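Local structure of alginate lyase (Aplysia kurodai, 5GMT) at residues V22-H27 and I47-K52; Y125-S128 and N132-S135; D167-H172 and Q177-G182. The protein cleaves the glycosidic bonds of alginate by beta-elimination, acting preferentially on polymannuronate, as a eukaryotic member of polysaccharide lyase family 14. All coordinates share one frame; numbering follows the deposited sequence.

Interaction 1 of 3, residues V22-H27 and I47-K52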
loop_
_atom_site.group_PDB
_atom_site.type_symbol
_atom_site.label_atom_id
_atom_site.label_comp_id
_atom_site.label_asym_id
_atom_site.label_seq_id
_atom_site.Cartn_x
_atom_site.Cartn_y
_atom_site.Cartn_z
ATOM N N VAL A 22 -16.642 3.992 7.052
ATOM C CA VAL A 22 -17.426 3.945 5.826
ATOM C C VAL A 22 -18.899 3.764 6.182
ATOM O O VAL A 22 -19.224 3.225 7.249
ATOM C CB VAL A 22 -16.952 2.814 4.900
ATOM C CG1 VAL A 22 -15.558 3.145 4.324
ATOM C CG2 VAL A 22 -16.922 1.503 5.669
ATOM N N PRO A 23 -19.801 4.240 5.309
ATOM C CA PRO A 23 -21.230 4.105 5.626
ATOM C C PRO A 23 -21.733 2.661 5.583
ATOM O O PRO A 23 -21.165 1.810 4.897
ATOM C CB PRO A 23 -21.911 4.946 4.541
ATOM C CG PRO A 23 -20.936 4.966 3.404
ATOM C CD PRO A 23 -19.576 4.983 4.055
ATOM N N HIS A 24 -22.802 2.391 6.326
ATOM C CA HIS A 24 -23.449 1.086 6.261
ATOM C C HIS A 24 -24.338 1.025 5.020
ATOM O O HIS A 24 -25.509 1.412 5.061
ATOM C CB HIS A 24 -24.269 0.824 7.527
ATOM C CG HIS A 24 -24.819 -0.566 7.615
ATOM N ND1 HIS A 24 -26.035 -0.851 8.197
ATOM C CD2 HIS A 24 -24.318 -1.750 7.192
ATOM C CE1 HIS A 24 -26.260 -2.150 8.130
ATOM N NE2 HIS A 24 -25.232 -2.719 7.526
ATOM N N SER A 25 -23.780 0.541 3.916
ATOM C CA SER A 25 -24.493 0.520 2.642
ATOM C C SER A 25 -24.199 -0.778 1.906
ATOM O O SER A 25 -23.131 -1.355 2.075
ATOM C CB SER A 25 -24.092 1.729 1.779
ATOM O OG SER A 25 -24.677 1.685 0.485
ATOM N N SER A 26 -25.150 -1.245 1.105
ATOM C CA SER A 26 -24.888 -2.395 0.243
ATOM C C SER A 26 -24.288 -1.964 -1.095
ATOM O O SER A 26 -23.827 -2.808 -1.867
ATOM C CB SER A 26 -26.167 -3.203 0.001
ATOM O OG SER A 26 -26.470 -4.032 1.119
ATOM N N HIS A 27 -24.304 -0.660 -1.374
ATOM C CA HIS A 27 -23.780 -0.128 -2.637
ATOM C C HIS A 27 -22.309 0.194 -2.489
ATOM O O HIS A 27 -21.945 1.082 -1.710
ATOM C CB HIS A 27 -24.531 1.133 -3.071
ATOM C CG HIS A 27 -25.985 0.909 -3.331
ATOM N ND1 HIS A 27 -26.461 0.474 -4.550
ATOM C CD2 HIS A 27 -27.067 1.055 -2.531
ATOM C CE1 HIS A 27 -27.776 0.364 -4.488
ATOM N NE2 HIS A 27 -28.169 0.709 -3.276
ATOM N N ILE A 47 -15.976 -6.560 -1.238
ATOM C CA ILE A 47 -16.084 -5.349 -0.428
ATOM C C ILE A 47 -17.370 -5.305 0.387
ATOM O O ILE A 47 -18.470 -5.511 -0.142
ATOM C CB ILE A 47 -15.991 -4.083 -1.312
ATOM C CG1 ILE A 47 -14.583 -4.001 -1.917
ATOM C CG2 ILE A 47 -16.322 -2.815 -0.496
ATOM C CD1 ILE A 47 -14.367 -2.819 -2.857
ATOM N N SER A 48 -17.217 -5.044 1.680
ATOM C CA SER A 48 -18.359 -4.832 2.555
ATOM C C SER A 48 -17.934 -3.935 3.711
ATOM O O SER A 48 -16.866 -3.311 3.669
ATOM C CB SER A 48 -18.904 -6.166 3.067
ATOM O OG SER A 48 -20.164 -5.976 3.699
ATOM N N THR A 49 -18.766 -3.862 4.745
ATOM C CA THR A 49 -18.468 -3.020 5.901
ATOM C C THR A 49 -18.792 -3.783 7.175
ATOM O O THR A 49 -19.640 -4.674 7.159
ATOM C CB THR A 49 -19.278 -1.715 5.885
ATOM O OG1 THR A 49 -20.660 -2.017 6.114
ATOM C CG2 THR A 49 -19.131 -0.983 4.552
ATOM N N SER A 50 -18.138 -3.432 8.276
ATOM C CA SER A 50 -18.318 -4.186 9.511
ATOM C C SER A 50 -17.856 -3.401 10.728
ATOM O O SER A 50 -16.839 -2.700 10.686
ATOM C CB SER A 50 -17.565 -5.521 9.434
ATOM O OG SER A 50 -17.700 -6.267 10.636
ATOM N N THR A 51 -18.614 -3.541 11.809
ATOM C CA THR A 51 -18.260 -2.984 13.112
ATOM C C THR A 51 -17.824 -4.073 14.093
ATOM O O THR A 51 -17.754 -3.839 15.299
ATOM C CB THR A 51 -19.446 -2.220 13.719
ATOM O OG1 THR A 51 -20.610 -3.053 13.663
ATOM C CG2 THR A 51 -19.720 -0.958 12.924
ATOM N N LYS A 52 -17.516 -5.261 13.580
ATOM C CA LYS A 52 -17.167 -6.385 14.445
ATOM C C LYS A 52 -15.976 -6.088 15.357
ATOM O O LYS A 52 -15.966 -6.500 16.519
ATOM C CB LYS A 52 -16.878 -7.642 13.617
ATOM C CG LYS A 52 -16.276 -8.769 14.453
ATOM C CD LYS A 52 -16.047 -10.029 13.645
ATOM C CE LYS A 52 -17.331 -10.814 13.460
ATOM N NZ LYS A 52 -17.053 -12.191 12.961
HETATM O O HOH W 1 -22.293 -2.776 3.871
#
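Thr49 OG1, lying against the edge of the His24 imidazole, is held by two groups: a hydrogen bond joins it to Arg57 NH1, and a water sits 2.9 Å from Thr49 OG1. The same water lies only 2.4 Å from Ser25 O, too short to be trusted in detail, so the bridge between the segments is plausible but doubtful in its geometry. The imidazole offers a carbon to the hydroxyl: Thr49 OG1 lies near the plane of the ring, 3.8 Å from His24 CD2. With OG1 between the backbone N and the carbonyl carbon (chi1 69°), the methyl is swung against the loop: Thr49 CG2 touches Val22 CG2 at 3.5 Å and lies equally close, 3.5 Å, to Pro23 O. Replacing the threonine by a valine would probably leave Arg57 NH1 and the water without their oxygen, only the methyl packing of this side chain remaining. Residues 22-27 belong to the loop between strand 14-19 and helix 28-31 and lie against strand 47-50. That strand pairs antiparallel with strand 58-63, while Thr49 also touches Ile31 of the short helix and Val22 bonds through its backbone to Arg57.

Interaction 2 of 3, residues Y125-S128 and N132-S135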
loop_
_atom_site.group_PDB
_atom_site.type_symbol
_atom_site.label_atom_id
_atom_site.label_comp_id
_atom_site.label_asym_id
_atom_site.label_seq_id
_atom_site.Cartn_x
_atom_site.Cartn_y
_atom_site.Cartn_z
ATOM N N TYR A 125 -1.076 5.121 -12.984
ATOM C CA TYR A 125 -1.755 3.902 -12.519
ATOM C C TYR A 125 -1.178 2.628 -13.132
ATOM O O TYR A 125 -1.821 1.574 -13.085
ATOM C CB TYR A 125 -3.264 3.972 -12.824
ATOM C CG TYR A 125 -3.899 5.308 -12.513
ATOM C CD1 TYR A 125 -3.753 5.893 -11.258
ATOM C CD2 TYR A 125 -4.607 6.014 -13.492
ATOM C CE1 TYR A 125 -4.314 7.115 -10.969
ATOM C CE2 TYR A 125 -5.174 7.249 -13.215
ATOM C CZ TYR A 125 -5.014 7.799 -11.948
ATOM O OH TYR A 125 -5.560 9.013 -11.653
ATOM N N LYS A 126 0.033 2.708 -13.681
ATOM C CA LYS A 126 0.568 1.600 -14.492
ATOM C C LYS A 126 1.660 0.786 -13.802
ATOM O O LYS A 126 2.232 -0.125 -14.406
ATOM C CB LYS A 126 1.110 2.143 -15.825
ATOM C CG LYS A 126 0.079 2.926 -16.633
ATOM C CD LYS A 126 -1.111 2.065 -16.970
ATOM C CE LYS A 126 -2.146 2.849 -17.769
ATOM N NZ LYS A 126 -3.357 2.022 -18.074
ATOM N N CYS A 127 1.952 1.095 -12.541
ATOM C CA CYS A 127 3.056 0.436 -11.870
ATOM C C CYS A 127 2.596 -0.711 -10.977
ATOM O O CYS A 127 2.578 -0.602 -9.746
ATOM C CB CYS A 127 3.866 1.462 -11.067
ATOM S SG CYS A 127 5.010 2.394 -12.144
ATOM N N SER A 128 2.232 -1.818 -11.616
ATOM C CA SER A 128 1.809 -3.012 -10.901
ATOM C C SER A 128 1.878 -4.169 -11.869
ATOM O O SER A 128 2.031 -3.955 -13.069
ATOM C CB SER A 128 0.387 -2.845 -10.349
ATOM O OG SER A 128 -0.554 -2.798 -11.408
ATOM N N ASN A 132 6.210 -1.621 -15.404
ATOM C CA ASN A 132 6.922 -0.575 -14.677
ATOM C C ASN A 132 7.431 0.512 -15.622
ATOM O O ASN A 132 8.642 0.734 -15.731
ATOM C CB ASN A 132 8.087 -1.173 -13.890
ATOM C CG ASN A 132 8.654 -0.200 -12.845
ATOM O OD1 ASN A 132 7.909 0.495 -12.159
ATOM N ND2 ASN A 132 9.979 -0.135 -12.750
ATOM N N PRO A 133 6.504 1.205 -16.292
ATOM C CA PRO A 133 6.911 2.227 -17.257
ATOM C C PRO A 133 7.438 3.448 -16.540
ATOM O O PRO A 133 7.279 3.569 -15.329
ATOM C CB PRO A 133 5.615 2.551 -17.992
ATOM C CG PRO A 133 4.558 2.361 -16.916
ATOM C CD PRO A 133 5.034 1.152 -16.137
ATOM N N SER A 134 8.041 4.356 -17.292
ATOM C CA SER A 134 8.650 5.530 -16.707
ATOM C C SER A 134 7.622 6.614 -16.453
ATOM O O SER A 134 7.915 7.794 -16.625
ATOM C CB SER A 134 9.748 6.061 -17.636
ATOM O OG SER A 134 10.566 6.997 -16.961
ATOM N N SER A 135 6.411 6.217 -16.072
ATOM C CA SER A 135 5.333 7.168 -15.829
ATOM C C SER A 135 4.857 7.161 -14.377
ATOM O O SER A 135 3.988 7.952 -13.998
ATOM C CB SER A 135 4.144 6.862 -16.755
ATOM O OG SER A 135 3.658 5.557 -16.511
#
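Pro133 packs its ring against Lys126 in a close van der Waals contact between the two limbs of the loop. Pro133 CG rests on Lys126 CB at 3.6 Å, and Pro133 CD lies 3.5 Å from Lys126 O, so the ring meets both the root of the lysine and its carbonyl. Beyond CB the lysine chain bends at CG (chi2 -60°) and then runs extended, carrying its ammonium group away from the proline. A looser apolar touch follows next door, where Cys127 SG approaches Pro133 CD at 4.2 Å.

The covalent element is the disulfide from Cys127 to Cys136. The amide oxygen of Asn132 comes up beside the sulfur, with OD1 3.5 Å from Cys127 SG and well off the line of the CB-SG bond. Asn132 CG is anti to its backbone N (chi1 -166°), which turns the amide back toward the cysteine; its other end, ND2, is hydrogen-bonded to Ile155 O.

Polar bonds hold the limbs as well. Ser135 N gives a weak bond to Pro133 O within its own turn, at 2.9 Å, and Ser128 N another weak one to Lys126 O at 3.3 Å. Two more link a limb to a residue just outside the other: Ser131 OG bonds to Lys126 O, and Ser135 OG is held by Gly123 O.

The limbs thus meet without a direct hydrogen bond between them. Their direct contacts are van der Waals ones, carbonyl and amide oxygens among them, with polar bonds from adjoining residues in support. The nearby disulfide fastens the loop to the start of strand 136-143, and the polar groups named here find partners in the flanking residues or, for Asn132 ND2, in Ile155, consistent with a covalently stapled, irregular loop.

Interaction 3 of 3, residues D167-H172 and Q177-G182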
loop_
_atom_site.group_PDB
_atom_site.type_symbol
_atom_site.label_atom_id
_atom_site.label_comp_id
_atom_site.label_asym_id
_atom_site.label_seq_id
_atom_site.Cartn_x
_atom_site.Cartn_y
_atom_site.Cartn_z
ATOM N N ASP A 167 21.473 -4.974 2.047
ATOM C CA ASP A 167 20.968 -5.899 3.053
ATOM C C ASP A 167 19.437 -5.797 3.201
ATOM O O ASP A 167 18.772 -6.782 3.538
ATOM C CB ASP A 167 21.661 -5.640 4.392
ATOM C CG ASP A 167 21.575 -6.821 5.334
ATOM O OD1 ASP A 167 21.489 -7.969 4.845
ATOM O OD2 ASP A 167 21.607 -6.604 6.566
ATOM N N ASP A 168 18.879 -4.620 2.926
ATOM C CA ASP A 168 17.437 -4.432 3.101
ATOM C C ASP A 168 16.664 -4.646 1.804
ATOM O O ASP A 168 15.480 -4.341 1.738
ATOM C CB ASP A 168 17.137 -3.038 3.673
ATOM C CG ASP A 168 17.523 -1.906 2.725
ATOM O OD1 ASP A 168 18.390 -2.124 1.860
ATOM O OD2 ASP A 168 16.953 -0.795 2.854
ATOM N N VAL A 169 17.326 -5.195 0.780
ATOM C CA VAL A 169 16.696 -5.357 -0.535
ATOM C C VAL A 169 16.662 -6.806 -0.996
ATOM O O VAL A 169 17.676 -7.497 -0.985
ATOM C CB VAL A 169 17.420 -4.522 -1.631
ATOM C CG1 VAL A 169 16.990 -4.972 -3.038
ATOM C CG2 VAL A 169 17.153 -3.041 -1.443
ATOM N N ILE A 170 15.473 -7.259 -1.370
ATOM C CA ILE A 170 15.315 -8.484 -2.130
ATOM C C ILE A 170 14.741 -8.069 -3.480
ATOM O O ILE A 170 13.547 -7.782 -3.610
ATOM C CB ILE A 170 14.410 -9.493 -1.415
ATOM C CG1 ILE A 170 15.053 -9.926 -0.093
ATOM C CG2 ILE A 170 14.150 -10.713 -2.317
ATOM C CD1 ILE A 170 14.131 -10.690 0.817
ATOM N N ALA A 171 15.619 -8.009 -4.474
ATOM C CA ALA A 171 15.300 -7.408 -5.763
ATOM C C ALA A 171 14.534 -8.355 -6.673
ATOM O O ALA A 171 14.554 -9.576 -6.489
ATOM C CB ALA A 171 16.587 -6.939 -6.456
ATOM N N HIS A 172 13.846 -7.784 -7.652
ATOM C CA HIS A 172 13.248 -8.593 -8.695
ATOM C C HIS A 172 13.405 -7.912 -10.054
ATOM O O HIS A 172 13.435 -6.686 -10.166
ATOM C CB HIS A 172 11.768 -8.887 -8.412
ATOM C CG HIS A 172 11.273 -10.109 -9.122
ATOM N ND1 HIS A 172 10.866 -10.092 -10.440
ATOM C CD2 HIS A 172 11.184 -11.398 -8.716
ATOM C CE1 HIS A 172 10.516 -11.312 -10.805
ATOM N NE2 HIS A 172 10.702 -12.125 -9.780
ATOM N N GLN A 177 10.155 -4.494 -5.984
ATOM C CA GLN A 177 11.315 -4.709 -5.128
ATOM C C GLN A 177 10.843 -4.888 -3.691
ATOM O O GLN A 177 9.986 -4.142 -3.223
ATOM C CB GLN A 177 12.293 -3.532 -5.230
ATOM C CG GLN A 177 12.528 -3.050 -6.650
ATOM C CD GLN A 177 13.044 -4.163 -7.538
ATOM O OE1 GLN A 177 14.006 -4.850 -7.187
ATOM N NE2 GLN A 177 12.387 -4.370 -8.669
ATOM N N SER A 178 11.373 -5.886 -2.994
ATOM C CA SER A 178 11.033 -6.075 -1.585
ATOM C C SER A 178 12.044 -5.337 -0.731
ATOM O O SER A 178 13.231 -5.667 -0.746
ATOM C CB SER A 178 11.005 -7.561 -1.210
ATOM O OG SER A 178 9.954 -8.215 -1.893
ATOM N N LEU A 179 11.570 -4.332 -0.001
ATOM C CA LEU A 179 12.439 -3.547 0.881
ATOM C C LEU A 179 12.046 -3.735 2.338
ATOM O O LEU A 179 10.881 -3.550 2.715
ATOM C CB LEU A 179 12.377 -2.063 0.514
ATOM C CG LEU A 179 13.125 -1.774 -0.793
ATOM C CD1 LEU A 179 12.199 -1.064 -1.758
ATOM C CD2 LEU A 179 14.357 -0.938 -0.536
ATOM N N GLY A 180 13.026 -4.117 3.148
ATOM C CA GLY A 180 12.826 -4.228 4.576
ATOM C C GLY A 180 12.011 -5.425 5.021
ATOM O O GLY A 180 11.417 -5.387 6.093
ATOM N N ARG A 181 11.976 -6.482 4.217
ATOM C CA ARG A 181 11.155 -7.643 4.552
ATOM C C ARG A 181 11.562 -8.211 5.901
ATOM O O ARG A 181 12.743 -8.475 6.152
ATOM C CB ARG A 181 11.246 -8.722 3.472
ATOM C CG ARG A 181 10.260 -9.880 3.670
ATOM C CD ARG A 181 10.529 -11.021 2.690
ATOM N NE ARG A 181 10.333 -10.622 1.296
ATOM C CZ ARG A 181 10.561 -11.423 0.259
ATOM N NH1 ARG A 181 11.001 -12.660 0.466
ATOM N NH2 ARG A 181 10.367 -10.994 -0.979
ATOM N N GLY A 182 10.578 -8.361 6.781
ATOM C CA GLY A 182 10.806 -8.938 8.095
ATOM C C GLY A 182 11.176 -7.942 9.173
ATOM O O GLY A 182 11.267 -8.311 10.349
#
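Gln177 CG stands anti to the carbonyl carbon (chi1 -44°) and the chain bends at chi2 (-58°), which together fold the amide back alongside the backbone of His172. There the amide acts as a substitute strand partner: His172 N donates to Gln177 OE1 at 3.0 Å, from above the amide plane (37° out of it), while Gln177 NE2 reaches His172 O, also at 3.0 Å, nearly straight and in its own amide plane. The pair continues a ladder of backbone bonds. Ile170 and Ser178 form the antiparallel hydrogen-bonded pair, with Ile170 N 2.8 Å from Ser178 O and Ser178 N 2.9 Å from Ile170 O, and Gly180 N closes the far end on Asp168 O at 2.8 Å.

On one face Val169 and Leu179 lie side by side, Val169 CG2 touching Leu179 CD2 at 3.6 Å. On the other, the arginine chain bends at CD and lays its guanidinium flat beneath the tip of Ile170: CD1 sits over the centre of the group, 3.7 Å from Arg181 CZ. Arg181 NH2 donates in plane to Ser178 OG, and Glu150 takes both Arg181 NE, as a salt bridge, and Ser178 OG.

The planar cation is therefore fixed in rotation by the bond to Ser178 OG at its edge, the salt bridge to Glu150 and a methyl on one face. The carboxylate of Glu150 probably offsets the positive charge of Arg181 and nearby Arg144 at this hairpin.

How the interactions relate
Along the chain the three contacts follow one another in series. Interaction 1 lies apart, its centre about 31 Å from that of interaction 2 and about 35 Å from that of interaction 3, with interactions 1 and 3 on opposite sides of the chain's centre. Its strand 47-50 belongs to the sheet with 58-63, and 22-27 is the loop beside it. Interactions 2 and 3, centres about 19 Å apart and nearest atoms about 6 Å, go with the other antiparallel sheet: the loop of 125-135 leads into strand 136-143, and beyond strand 149-154 the hairpin 169-170/177-179 forms one border. In this concanavalin-clan fold they are separate local fastenings of loops and an edge hairpin on two sheets, not one site.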